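Local coordinates for protein membrane attack complex assembly inhibitor BGA71 (Borreliella bavariensis, PDB 6FMH) that probably helps the Lyme disease spirochaete survive in its host by inhibiting assembly of the complement membrane attack complex at its surface, at residues K62-S67 with S106-I111; N156-D161 with E182-L187. One frame throughout, in Å; residues are numbered along the deposited sequence.

Interaction 1 of 2, residues K62-S67 with S106-I111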
loop_
_atom_site.group_PDB
_atom_site.type_symbol
_atom_site.label_atom_id
_atom_site.label_comp_id
_atom_site.label_asym_id
_atom_site.label_seq_id
_atom_site.Cartn_x
_atom_site.Cartn_y
_atom_site.Cartn_z
ATOM N N LYS A 62 4.259 -1.760 14.369
ATOM C CA LYS A 62 4.757 -3.142 14.455
ATOM C C LYS A 62 5.708 -3.562 13.327
ATOM O O LYS A 62 6.641 -4.332 13.566
ATOM C CB LYS A 62 3.597 -4.130 14.473
ATOM C CG LYS A 62 2.814 -4.127 15.768
ATOM C CD LYS A 62 1.572 -4.971 15.589
ATOM C CE LYS A 62 0.742 -5.034 16.834
ATOM N NZ LYS A 62 -0.634 -5.522 16.501
ATOM N N ARG A 63 5.449 -3.091 12.111
ATOM C CA ARG A 63 6.356 -3.390 11.001
ATOM C C ARG A 63 7.778 -3.017 11.382
ATOM O O ARG A 63 8.712 -3.803 11.228
ATOM C CB ARG A 63 5.938 -2.658 9.727
ATOM C CG ARG A 63 4.630 -3.140 9.111
ATOM C CD ARG A 63 3.886 -2.167 8.126
ATOM N NE ARG A 63 4.609 -2.200 6.868
ATOM C CZ ARG A 63 4.452 -1.360 5.826
ATOM N NH1 ARG A 63 3.518 -0.454 5.808
ATOM N NH2 ARG A 63 5.220 -1.510 4.759
ATOM N N THR A 64 7.948 -1.812 11.918
ATOM C CA THR A 64 9.309 -1.348 12.290
ATOM C C THR A 64 9.861 -2.054 13.494
ATOM O O THR A 64 10.925 -2.593 13.468
ATOM C CB THR A 64 9.377 0.188 12.510
ATOM O OG1 THR A 64 9.401 0.860 11.237
ATOM C CG2 THR A 64 10.658 0.561 13.203
ATOM N N ILE A 65 9.034 -2.163 14.513
ATOM C CA ILE A 65 9.462 -2.764 15.791
ATOM C C ILE A 65 9.794 -4.223 15.643
ATOM O O ILE A 65 10.888 -4.644 15.964
ATOM C CB ILE A 65 8.360 -2.632 16.882
ATOM C CG1 ILE A 65 8.004 -1.172 17.153
ATOM C CG2 ILE A 65 8.781 -3.327 18.178
ATOM C CD1 ILE A 65 8.807 -0.526 18.221
ATOM N N TYR A 66 8.837 -4.989 15.124
ATOM C CA TYR A 66 8.943 -6.448 15.053
ATOM C C TYR A 66 10.060 -6.844 14.147
ATOM O O TYR A 66 10.777 -7.816 14.411
ATOM C CB TYR A 66 7.645 -7.041 14.543
ATOM C CG TYR A 66 6.479 -7.095 15.539
ATOM C CD1 TYR A 66 6.373 -6.225 16.592
ATOM C CD2 TYR A 66 5.489 -8.050 15.387
ATOM C CE1 TYR A 66 5.314 -6.274 17.453
ATOM C CE2 TYR A 66 4.431 -8.132 16.250
ATOM C CZ TYR A 66 4.356 -7.238 17.299
ATOM O OH TYR A 66 3.271 -7.283 18.140
ATOM N N SER A 67 10.189 -6.132 13.040
ATOM C CA SER A 67 11.263 -6.446 12.079
ATOM C C SER A 67 12.548 -6.107 12.773
ATOM O O SER A 67 13.548 -6.768 12.534
ATOM C CB SER A 67 11.128 -5.688 10.726
ATOM O OG SER A 67 11.464 -4.320 10.877
ATOM N N SER A 106 7.465 7.304 12.225
ATOM C CA SER A 106 8.040 8.158 11.188
ATOM C C SER A 106 9.045 7.376 10.391
ATOM O O SER A 106 9.188 7.548 9.197
ATOM C CB SER A 106 8.700 9.383 11.848
ATOM O OG SER A 106 7.687 10.179 12.517
ATOM N N ILE A 107 9.786 6.532 11.080
ATOM C CA ILE A 107 10.749 5.663 10.448
ATOM C C ILE A 107 10.012 4.837 9.423
ATOM O O ILE A 107 10.390 4.753 8.278
ATOM C CB ILE A 107 11.476 4.821 11.496
ATOM C CG1 ILE A 107 12.473 5.716 12.235
ATOM C CG2 ILE A 107 12.236 3.677 10.854
ATOM C CD1 ILE A 107 12.875 5.192 13.599
ATOM N N GLN A 108 8.885 4.297 9.831
ATOM C CA GLN A 108 8.058 3.531 8.923
ATOM C C GLN A 108 7.511 4.405 7.823
ATOM O O GLN A 108 7.542 4.006 6.656
ATOM C CB GLN A 108 6.903 2.898 9.667
ATOM C CG GLN A 108 6.276 1.667 9.011
ATOM C CD GLN A 108 7.242 0.592 8.488
ATOM O OE1 GLN A 108 8.074 0.092 9.200
ATOM N NE2 GLN A 108 7.110 0.249 7.220
ATOM N N TYR A 109 6.898 5.532 8.106
ATOM C CA TYR A 109 6.226 6.277 7.065
ATOM C C TYR A 109 7.131 6.687 5.943
ATOM O O TYR A 109 6.727 6.740 4.802
ATOM C CB TYR A 109 5.453 7.502 7.594
ATOM C CG TYR A 109 4.931 8.423 6.470
ATOM C CD1 TYR A 109 3.813 8.077 5.734
ATOM C CD2 TYR A 109 5.593 9.592 6.118
ATOM C CE1 TYR A 109 3.374 8.865 4.710
ATOM C CE2 TYR A 109 5.145 10.372 5.099
ATOM C CZ TYR A 109 4.035 9.994 4.398
ATOM O OH TYR A 109 3.544 10.729 3.383
ATOM N N ASP A 110 8.341 7.026 6.273
ATOM C CA ASP A 110 9.265 7.414 5.278
ATOM C C ASP A 110 9.412 6.355 4.244
ATOM O O ASP A 110 9.410 6.625 3.098
ATOM C CB ASP A 110 10.591 7.719 5.922
ATOM C CG ASP A 110 10.667 9.083 6.458
ATOM O OD1 ASP A 110 9.704 9.792 6.484
ATOM O OD2 ASP A 110 11.703 9.473 6.857
ATOM N N ILE A 111 9.541 5.129 4.673
ATOM C CA ILE A 111 9.712 4.005 3.797
ATOM C C ILE A 111 8.511 3.820 2.922
ATOM O O ILE A 111 8.610 3.448 1.808
ATOM C CB ILE A 111 9.955 2.720 4.602
ATOM C CG1 ILE A 111 11.218 2.801 5.418
ATOM C CG2 ILE A 111 10.110 1.529 3.701
ATOM C CD1 ILE A 111 11.345 1.750 6.465
#
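Gln-108 reaches across to helix 55-68 and presents its amide to two consecutive residues, Thr-64 and Arg-63. Its chain leaves with CG anti to the backbone N and then bends at chi2, so the oxygen is turned to the threonine and the nitrogen to the arginine. The hydroxyl OG1 of Thr-64 donates to OE1 of Gln-108 at 2.5 Å; it approaches at a C=O...donor angle of 135° and stands 20° off the carbonyl plane. The two side chains run antiparallel alongside one another, with CB of Gln-108 3.6 Å from OG1 of Thr-64.

Arg-63 is met differently. Its chain lies nearly perpendicular to that of Gln-108, and the amide NE2 sits over the centre of one guanidinium face, 3.4 Å from CZ of Arg-63. The amide and guanidinium planes are 39° apart, so the amide is tilted and not stacked flat. The hydrogen bonds of the guanidinium go elsewhere: NH1 makes a salt bridge with Asp-112 and a hydrogen bond with Gln-60. Nearer the backbone, CB of Arg-63 touches OE1 of Gln-108 at 3.5 Å. A methyl of Ile-107, CG2, lies 4.0 Å from OG1 of Thr-64, a loose van der Waals contact.

The two helices cross steeply, their axes 9.2 Å apart at closest approach, in the buried middle of an all-helical protein of the Borrelia BbCRASP-1 family. Arg-148 and Phe-151 of helix 127-163 pack against both Thr-64 and Ile-107, Ile-31 of helix 12-36 packs on Arg-63, and from the far side of helix 90-123 the OH of Tyr-109 hydrogen-bonds Glu-120 of the second subunit.

Interaction 2 of 2, residues N156-D161 with E182-L187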
loop_
_atom_site.group_PDB
_atom_site.type_symbol
_atom_site.label_atom_id
_atom_site.label_comp_id
_atom_site.label_asym_id
_atom_site.label_seq_id
_atom_site.Cartn_x
_atom_site.Cartn_y
_atom_site.Cartn_z
ATOM N N ASN A 156 17.974 -3.024 19.706
ATOM C CA ASN A 156 18.489 -4.262 20.308
ATOM C C ASN A 156 19.427 -3.992 21.469
ATOM O O ASN A 156 19.410 -4.707 22.494
ATOM C CB ASN A 156 19.093 -5.134 19.256
ATOM C CG ASN A 156 18.032 -5.847 18.500
ATOM O OD1 ASN A 156 17.429 -6.771 19.010
ATOM N ND2 ASN A 156 17.745 -5.391 17.261
ATOM N N GLU A 157 20.204 -2.918 21.299
ATOM C CA GLU A 157 21.090 -2.440 22.339
ATOM C C GLU A 157 20.286 -1.986 23.583
ATOM O O GLU A 157 20.686 -2.194 24.724
ATOM C CB GLU A 157 22.004 -1.304 21.858
ATOM C CG GLU A 157 22.490 -0.608 23.091
ATOM C CD GLU A 157 23.137 0.689 22.862
ATOM O OE1 GLU A 157 22.802 1.360 21.900
ATOM O OE2 GLU A 157 23.974 1.063 23.663
ATOM N N THR A 158 19.124 -1.422 23.346
ATOM C CA THR A 158 18.258 -1.018 24.408
ATOM C C THR A 158 17.613 -2.202 25.166
ATOM O O THR A 158 17.624 -2.222 26.402
ATOM C CB THR A 158 17.212 -0.101 23.830
ATOM O OG1 THR A 158 17.826 1.134 23.507
ATOM C CG2 THR A 158 16.056 0.161 24.806
ATOM N N ILE A 159 17.128 -3.203 24.441
ATOM C CA ILE A 159 16.625 -4.429 25.050
ATOM C C ILE A 159 17.698 -5.086 25.931
ATOM O O ILE A 159 17.419 -5.507 27.060
ATOM C CB ILE A 159 16.150 -5.474 24.010
ATOM C CG1 ILE A 159 15.015 -4.912 23.096
ATOM C CG2 ILE A 159 15.766 -6.776 24.696
ATOM C CD1 ILE A 159 13.708 -4.559 23.771
ATOM N N ASP A 160 18.910 -5.217 25.401
ATOM C CA ASP A 160 19.983 -5.784 26.173
ATOM C C ASP A 160 20.278 -4.936 27.416
ATOM O O ASP A 160 20.450 -5.481 28.507
ATOM C CB ASP A 160 21.236 -5.830 25.342
ATOM C CG ASP A 160 21.144 -6.753 24.228
ATOM O OD1 ASP A 160 20.113 -7.463 24.070
ATOM O OD2 ASP A 160 22.120 -6.757 23.460
ATOM N N ASP A 161 20.410 -3.624 27.224
ATOM C CA ASP A 161 20.669 -2.714 28.335
ATOM C C ASP A 161 19.629 -2.838 29.413
ATOM O O ASP A 161 19.942 -2.819 30.589
ATOM C CB ASP A 161 20.711 -1.258 27.835
ATOM C CG ASP A 161 22.076 -0.854 27.283
ATOM O OD1 ASP A 161 23.057 -1.630 27.366
ATOM O OD2 ASP A 161 22.164 0.264 26.739
ATOM N N GLU A 182 17.464 10.195 25.491
ATOM C CA GLU A 182 18.809 10.453 24.956
ATOM C C GLU A 182 19.188 9.527 23.748
ATOM O O GLU A 182 20.098 9.843 22.960
ATOM C CB GLU A 182 19.879 10.490 26.093
ATOM C CG GLU A 182 19.570 11.547 27.210
ATOM C CD GLU A 182 19.322 12.998 26.698
ATOM O OE1 GLU A 182 20.209 13.525 25.996
ATOM O OE2 GLU A 182 18.252 13.634 26.989
ATOM N N ASN A 183 18.475 8.407 23.577
ATOM C CA ASN A 183 18.807 7.468 22.512
ATOM C C ASN A 183 17.801 7.475 21.399
ATOM O O ASN A 183 17.957 6.786 20.405
ATOM C CB ASN A 183 18.949 6.087 23.112
ATOM C CG ASN A 183 20.105 6.025 24.051
ATOM O OD1 ASN A 183 21.289 5.965 23.614
ATOM N ND2 ASN A 183 19.818 5.933 25.336
ATOM N N TYR A 184 16.712 8.201 21.595
ATOM C CA TYR A 184 15.712 8.313 20.559
ATOM C C TYR A 184 15.275 9.747 20.378
ATOM O O TYR A 184 14.095 10.028 20.361
ATOM C CB TYR A 184 14.557 7.346 20.891
ATOM C CG TYR A 184 15.054 5.893 20.948
ATOM C CD1 TYR A 184 15.229 5.163 19.796
ATOM C CD2 TYR A 184 15.362 5.303 22.133
ATOM C CE1 TYR A 184 15.668 3.863 19.837
ATOM C CE2 TYR A 184 15.832 4.009 22.195
ATOM C CZ TYR A 184 15.982 3.282 21.049
ATOM O OH TYR A 184 16.418 1.952 21.121
ATOM N N LYS A 185 16.236 10.649 20.317
ATOM C CA LYS A 185 16.003 12.096 20.363
ATOM C C LYS A 185 15.165 12.556 19.216
ATOM O O LYS A 185 14.185 13.293 19.365
ATOM C CB LYS A 185 17.320 12.861 20.229
ATOM C CG LYS A 185 18.070 13.090 21.532
ATOM C CD LYS A 185 19.113 14.215 21.436
ATOM C CE LYS A 185 19.285 15.028 22.733
ATOM N NZ LYS A 185 20.710 15.452 22.976
ATOM N N THR A 186 15.570 12.069 18.061
ATOM C CA THR A 186 15.061 12.530 16.808
ATOM C C THR A 186 15.180 11.399 15.735
ATOM O O THR A 186 16.146 10.656 15.705
ATOM C CB THR A 186 15.859 13.825 16.446
ATOM O OG1 THR A 186 15.116 14.610 15.533
ATOM C CG2 THR A 186 17.197 13.535 15.841
ATOM N N LEU A 187 14.192 11.306 14.873
ATOM C CA LEU A 187 14.287 10.554 13.614
ATOM C C LEU A 187 15.634 10.761 12.864
ATOM O O LEU A 187 16.312 9.795 12.495
ATOM C CB LEU A 187 13.140 10.979 12.688
ATOM C CG LEU A 187 13.095 10.469 11.268
ATOM C CD1 LEU A 187 12.723 9.002 11.282
ATOM C CD2 LEU A 187 12.070 11.251 10.466
#
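Thr-158 and Tyr-184 meet through their hydroxyls, OG1 of Thr-158 lying 2.9 Å from OH of Tyr-184 in a hydrogen bond that either group could donate. The side chains reach for each other from the two segments, and the threonine oxygen lies at the rim of the phenol ring, near its plane, 3.7 Å from CE2 of Tyr-184. CB of Thr-158 comes within 3.5 Å of the same OH. In Thr-158, OG1 stands beside the backbone N and anti to the carbonyl carbon, a position from which it also hydrogen-bonds the carbonyl oxygen of Lys-154, one turn back. Tyr-179 OH is a further partner, so this one buried hydroxyl has three hydrogen-bond partners.

Around the tyrosine ring the packing continues: Phe-99 of helix 90-123 makes an edge-to-face pair with it, and Lys-154 and Leu-155 of helix 127-163 lie against it. In the fold, this is where the chain, returning along helix 173-183, goes on toward the C-terminus. Tyr-184, already in the loop, ties this part of the chain to the long helix, while Tyr-179, five residues earlier, also hydrogen-bonds Asp-161 through its OH.

The other side of the contact is much looser. Asn-183 points its CB toward helix 127-163, but CB of Asn-183 stays 5.1 Å from OG1 of Thr-158, and its ND2 hydrogen-bonds the carbonyl oxygen of Tyr-179. Further out, Glu-182 and Lys-185 are exposed to solvent and pair with each other in a long salt bridge, OE1 of Glu-182 to NZ of Lys-185, 3.6 Å.

Both contacts are buried, interaction 1 in the middle of the chain and interaction 2 about 12 Å from its centre, beside solvent-exposed residues; their centres are 15 Å apart. Both turn on a buried threonine hydroxyl, but interaction 1 joins two helices through an amide that also lies over a guanidinium, whereas interaction 2 joins a helix to a loop through a phenol and covers less than half the area. The two are bridged by the tail: Leu-187 packs on Ser-106, Ile-107 and Asp-110, with CD1 of Leu-187 3.4 Å from CG1 of Ile-107. Helix 127-163 serves both, carrying one threonine and lining the other contact; the second subunit reaches only interaction 1.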